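Side-chain contacts in relik capsid n-terminal domain (PDB 2XGU), which probably forms, as the N-terminal domain of a lentiviral capsid protein, part of the protein shell around the viral genome: residues P115-A118 / D119-T122; R121-Y124 / R125-L129. All blocks are in the same frame, centred on the assembly; numbering follows the deposited sequence. Where two conformers were deposited one is given.

Interaction 1: residues P115-A118 / D119-T122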
loop_
_atom_site.group_PDB
_atom_site.type_symbol
_atom_site.label_atom_id
_atom_site.label_comp_id
_atom_site.label_asym_id
_atom_site.label_seq_id
_atom_site.Cartn_x
_atom_site.Cartn_y
_atom_site.Cartn_z
ATOM N N PRO A 115 -11.558 11.362 18.941
ATOM C CA PRO A 115 -12.269 11.570 17.674
ATOM C C PRO A 115 -11.500 12.430 16.684
ATOM O O PRO A 115 -11.635 12.215 15.479
ATOM C CB PRO A 115 -13.545 12.300 18.107
ATOM C CG PRO A 115 -13.769 11.852 19.502
ATOM C CD PRO A 115 -12.406 11.676 20.104
ATOM N N ARG A 116 -10.715 13.384 17.175
ATOM C CA ARG A 116 -9.945 14.270 16.307
ATOM C C ARG A 116 -9.005 13.477 15.397
ATOM O O ARG A 116 -8.620 13.948 14.324
ATOM C CB ARG A 116 -9.139 15.273 17.141
ATOM C CG ARG A 116 -8.332 16.258 16.314
ATOM C CD ARG A 116 -7.467 17.173 17.180
ATOM N NE ARG A 116 -6.741 18.145 16.365
ATOM C CZ ARG A 116 -5.646 18.787 16.760
ATOM N NH1 ARG A 116 -5.139 18.557 17.966
ATOM N NH2 ARG A 116 -5.052 19.652 15.948
ATOM N N PHE A 117 -8.637 12.277 15.844
ATOM C CA PHE A 117 -7.664 11.455 15.132
ATOM C C PHE A 117 -8.247 10.167 14.539
ATOM O O PHE A 117 -7.502 9.301 14.089
ATOM C CB PHE A 117 -6.471 11.144 16.049
ATOM C CG PHE A 117 -5.710 12.364 16.477
ATOM C CD1 PHE A 117 -4.816 12.972 15.614
ATOM C CD2 PHE A 117 -5.887 12.903 17.736
ATOM C CE1 PHE A 117 -4.116 14.105 15.999
ATOM C CE2 PHE A 117 -5.183 14.030 18.133
ATOM C CZ PHE A 117 -4.301 14.633 17.260
ATOM N N ALA A 118 -9.573 10.054 14.501
ATOM C CA ALA A 118 -10.227 8.835 14.005
ATOM C C ALA A 118 -9.896 8.536 12.544
ATOM O O ALA A 118 -9.467 7.434 12.198
ATOM C CB ALA A 118 -11.737 8.923 14.203
ATOM N N ASP A 119 -10.107 9.519 11.675
ATOM C CA ASP A 119 -9.696 9.359 10.291
ATOM C C ASP A 119 -8.166 9.256 10.190
ATOM O O ASP A 119 -7.646 8.490 9.375
ATOM C CB ASP A 119 -10.230 10.495 9.423
ATOM C CG ASP A 119 -9.805 10.371 7.985
ATOM O OD1 ASP A 119 -10.167 9.363 7.337
ATOM O OD2 ASP A 119 -9.082 11.262 7.517
ATOM N N ALA A 120 -7.444 10.015 11.007
ATOM C CA ALA A 120 -5.983 10.044 10.925
ATOM C C ALA A 120 -5.338 8.687 11.188
ATOM O O ALA A 120 -4.399 8.311 10.494
ATOM C CB ALA A 120 -5.425 11.075 11.880
ATOM N N ARG A 121 -5.818 7.965 12.203
ATOM C CA ARG A 121 -5.237 6.667 12.511
ATOM C C ARG A 121 -5.527 5.687 11.388
ATOM O O ARG A 121 -4.720 4.802 11.125
ATOM C CB ARG A 121 -5.735 6.126 13.858
ATOM C CG ARG A 121 -7.230 5.906 13.945
ATOM C CD ARG A 121 -7.590 5.373 15.330
ATOM N NE ARG A 121 -8.984 5.632 15.651
ATOM C CZ ARG A 121 -9.989 4.885 15.223
ATOM N NH1 ARG A 121 -9.744 3.828 14.456
ATOM N NH2 ARG A 121 -11.241 5.190 15.556
ATOM N N THR A 122 -6.671 5.842 10.725
ATOM C CA THR A 122 -7.016 5.005 9.580
ATOM C C THR A 122 -6.045 5.273 8.428
ATOM O O THR A 122 -5.582 4.361 7.744
ATOM C CB THR A 122 -8.439 5.308 9.089
ATOM O OG1 THR A 122 -9.353 5.272 10.196
ATOM C CG2 THR A 122 -8.867 4.282 8.058
HETATM O O HOH W 1 -11.436 12.152 12.242
HETATM O O HOH W 2 -8.658 12.615 11.902
#
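Arg121 and Thr122 reach back along the chain to Phe117 and Ala118, at the point where the helix 118-134 begins. The amide N of Arg121 donates to Phe117 O at 2.9 Å, with an N-H...O angle of 159°, and this bond closes the first turn of the helix. One residue on, in one of the two conformers of Thr122, OG1 donates to Ala118 O at 2.9 Å. In that conformer the hydroxyl is placed by a first torsion of -50°, which sets OG1 beside its own backbone N and opposite the carbonyl carbon; threonine suits the position because its short branch can bend back to a carbonyl one turn earlier. The Arg121 side chain leans over the same carbonyl. Its chi1 of 61°, with CG between the backbone N and the carbonyl carbon, puts CG 3.2 Å from Ala118 O; the chain then runs extended to NE, and one guanidinium face lies over the same oxygen. Arg121 NH2 ends 4.0 Å from Ala118 CB, and the small methyl lets the flat group lie close to the backbone.

Phe117 occupies the N-cap position. A phenylalanine has no side-chain acceptor for the first-turn amides, and two waters serve them instead: one accepts from Asp119 N and donates to Pro115 O, the other accepts from Ala120 N and donates to Arg116 O. The 3-10 turn just before the helix is closed by Ala118 N donating to Pro115 O, the same carbonyl that the first water bridges.

On the buried side, Ala120 CB meets the edge of the Phe117 ring, 4.2 Å from CD1. Phe117 and Ala120 both pack on Leu97, and the ring also touches Leu107 in a loop and Gln101 of helix 99-102.

Interaction 2: residues R121-Y124 / R125-L129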
loop_
_atom_site.group_PDB
_atom_site.type_symbol
_atom_site.label_atom_id
_atom_site.label_comp_id
_atom_site.label_asym_id
_atom_site.label_seq_id
_atom_site.Cartn_x
_atom_site.Cartn_y
_atom_site.Cartn_z
ATOM N N ARG A 121 -5.818 7.965 12.203
ATOM C CA ARG A 121 -5.237 6.667 12.511
ATOM C C ARG A 121 -5.527 5.687 11.388
ATOM O O ARG A 121 -4.720 4.802 11.125
ATOM C CB ARG A 121 -5.735 6.126 13.858
ATOM C CG ARG A 121 -7.230 5.906 13.945
ATOM C CD ARG A 121 -7.590 5.373 15.330
ATOM N NE ARG A 121 -8.984 5.632 15.651
ATOM C CZ ARG A 121 -9.989 4.885 15.223
ATOM N NH1 ARG A 121 -9.744 3.828 14.456
ATOM N NH2 ARG A 121 -11.241 5.190 15.556
ATOM N N THR A 122 -6.671 5.842 10.725
ATOM C CA THR A 122 -7.016 5.005 9.580
ATOM C C THR A 122 -6.045 5.273 8.428
ATOM O O THR A 122 -5.582 4.361 7.744
ATOM C CB THR A 122 -8.439 5.308 9.089
ATOM O OG1 THR A 122 -9.353 5.272 10.196
ATOM C CG2 THR A 122 -8.867 4.282 8.058
ATOM N N LEU A 123 -5.746 6.547 8.217
ATOM C CA LEU A 123 -4.822 6.955 7.163
ATOM C C LEU A 123 -3.397 6.484 7.463
ATOM O O LEU A 123 -2.675 6.033 6.559
ATOM C CB LEU A 123 -4.864 8.474 6.990
ATOM C CG LEU A 123 -3.936 9.020 5.909
ATOM C CD1 LEU A 123 -4.295 8.462 4.540
ATOM C CD2 LEU A 123 -3.973 10.552 5.888
ATOM N N TYR A 124 -2.990 6.567 8.723
ATOM C CA TYR A 124 -1.641 6.125 9.074
ATOM C C TYR A 124 -1.483 4.618 8.864
ATOM O O TYR A 124 -0.447 4.158 8.367
ATOM C CB TYR A 124 -1.291 6.487 10.522
ATOM C CG TYR A 124 0.134 6.159 10.924
ATOM C CD1 TYR A 124 1.201 6.476 10.093
ATOM C CD2 TYR A 124 0.403 5.541 12.137
ATOM C CE1 TYR A 124 2.509 6.203 10.454
ATOM C CE2 TYR A 124 1.712 5.265 12.517
ATOM C CZ TYR A 124 2.757 5.588 11.668
ATOM O OH TYR A 124 4.062 5.325 12.032
ATOM N N ARG A 125 -2.491 3.854 9.273
ATOM C CA ARG A 125 -2.486 2.417 9.034
ATOM C C ARG A 125 -2.341 2.130 7.541
ATOM O O ARG A 125 -1.573 1.247 7.152
ATOM C CB ARG A 125 -3.751 1.766 9.596
ATOM C CG ARG A 125 -3.905 0.293 9.234
ATOM C CD ARG A 125 -5.173 -0.290 9.857
ATOM N NE ARG A 125 -5.377 -1.674 9.425
ATOM C CZ ARG A 125 -5.956 -2.023 8.281
ATOM N NH1 ARG A 125 -6.424 -1.094 7.451
ATOM N NH2 ARG A 125 -6.066 -3.312 7.959
ATOM N N THR A 126 -3.067 2.881 6.715
ATOM C CA THR A 126 -2.930 2.778 5.271
ATOM C C THR A 126 -1.499 3.041 4.800
ATOM O O THR A 126 -0.947 2.262 4.027
ATOM C CB THR A 126 -3.922 3.724 4.576
ATOM O OG1 THR A 126 -5.247 3.223 4.779
ATOM C CG2 THR A 126 -3.629 3.825 3.084
ATOM N N TRP A 127 -0.873 4.113 5.290
ATOM C CA TRP A 127 0.521 4.401 4.942
ATOM C C TRP A 127 1.465 3.254 5.324
ATOM O O TRP A 127 2.328 2.864 4.535
ATOM C CB TRP A 127 1.013 5.672 5.657
ATOM C CG TRP A 127 0.428 6.955 5.134
ATOM C CD1 TRP A 127 -0.450 7.102 4.110
ATOM C CD2 TRP A 127 0.687 8.278 5.634
ATOM N NE1 TRP A 127 -0.756 8.439 3.926
ATOM C CE2 TRP A 127 -0.073 9.176 4.858
ATOM C CE3 TRP A 127 1.483 8.783 6.665
ATOM C CZ2 TRP A 127 -0.054 10.551 5.080
ATOM C CZ3 TRP A 127 1.505 10.151 6.886
ATOM C CH2 TRP A 127 0.748 11.018 6.089
ATOM N N VAL A 128 1.305 2.720 6.531
ATOM C CA VAL A 128 2.192 1.659 7.004
ATOM C C VAL A 128 2.014 0.384 6.176
ATOM O O VAL A 128 2.992 -0.245 5.759
ATOM C CB VAL A 128 1.957 1.388 8.505
ATOM C CG1 VAL A 128 2.799 0.216 8.989
ATOM C CG2 VAL A 128 2.300 2.633 9.314
ATOM N N LEU A 129 0.764 0.010 5.919
ATOM C CA LEU A 129 0.515 -1.166 5.101
ATOM C C LEU A 129 1.005 -0.966 3.661
ATOM O O LEU A 129 1.579 -1.885 3.069
ATOM C CB LEU A 129 -0.967 -1.590 5.185
ATOM C CG LEU A 129 -1.281 -2.331 6.502
ATOM C CD1 LEU A 129 -2.764 -2.358 6.849
ATOM C CD2 LEU A 129 -0.720 -3.766 6.460
HETATM O O HOH W 3 -6.798 1.745 7.459
#
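Val128 sets its CG2 methyl over one face of the Tyr124 ring, 3.9 Å from the centroid and 17° off the ring normal, a CH-pi contact one helical turn apart. Tyr124 CG stands anti to the backbone N (chi1 -175°), which brings the ring alongside the following turn, where the branched valine can offer a methyl. The ring's edge is met by Trp127: the two side chains cross at about a right angle, with CE3 of Trp127 4.1 Å from CD1 of Tyr124. Leu123 crosses the indole obliquely, with CG over one face toward the rim, while its CD1 comes within 3.6 Å of Trp127 NE1.

In the mainly helical capsid N-terminal domain, Tyr124, Trp127 and Val128 lie on the buried side of helix 118-134, with Leu123 at its margin, packed on Trp80 and Ile102. Tyr124 and Val128 pack on Ile52 and Ile73, Trp127 meets Trp80 edge-to-face, and Tyr124 OH is hydrogen-bonded to Asn53 OD1, which satisfies the polar end of a buried ring.

Arg125, its chain extended to NE, leads away from the aromatic cluster. Its NH1 donates to a water, 2.9 Å away in the guanidinium plane, that in turn donates to Thr122 O, a carbonyl already bonded by Thr126 N at 3.1 Å. NE is hydrogen-bonded to Ser44 OG, and NH2 to Gly41 O and to Gln136 OE1 of the second subunit.

Interactions 1 and 2 follow one another along helix 118-134, with centres about 10 Å apart, and share Arg121 and Thr122. Interaction 1 lies at the helix start, about 12 Å from the centre of the chain, and depends largely on polar contacts to backbone carbonyls and on water, with just one aromatic ring tucked inward. Interaction 2 lies about 5 Å from that centre, and its main chemistry is aromatic and aliphatic packing against helices 49-57 and 63-83. Helix 99-102 borders both. The second subunit touches interaction 2 alone, through residues away from its aromatic cluster.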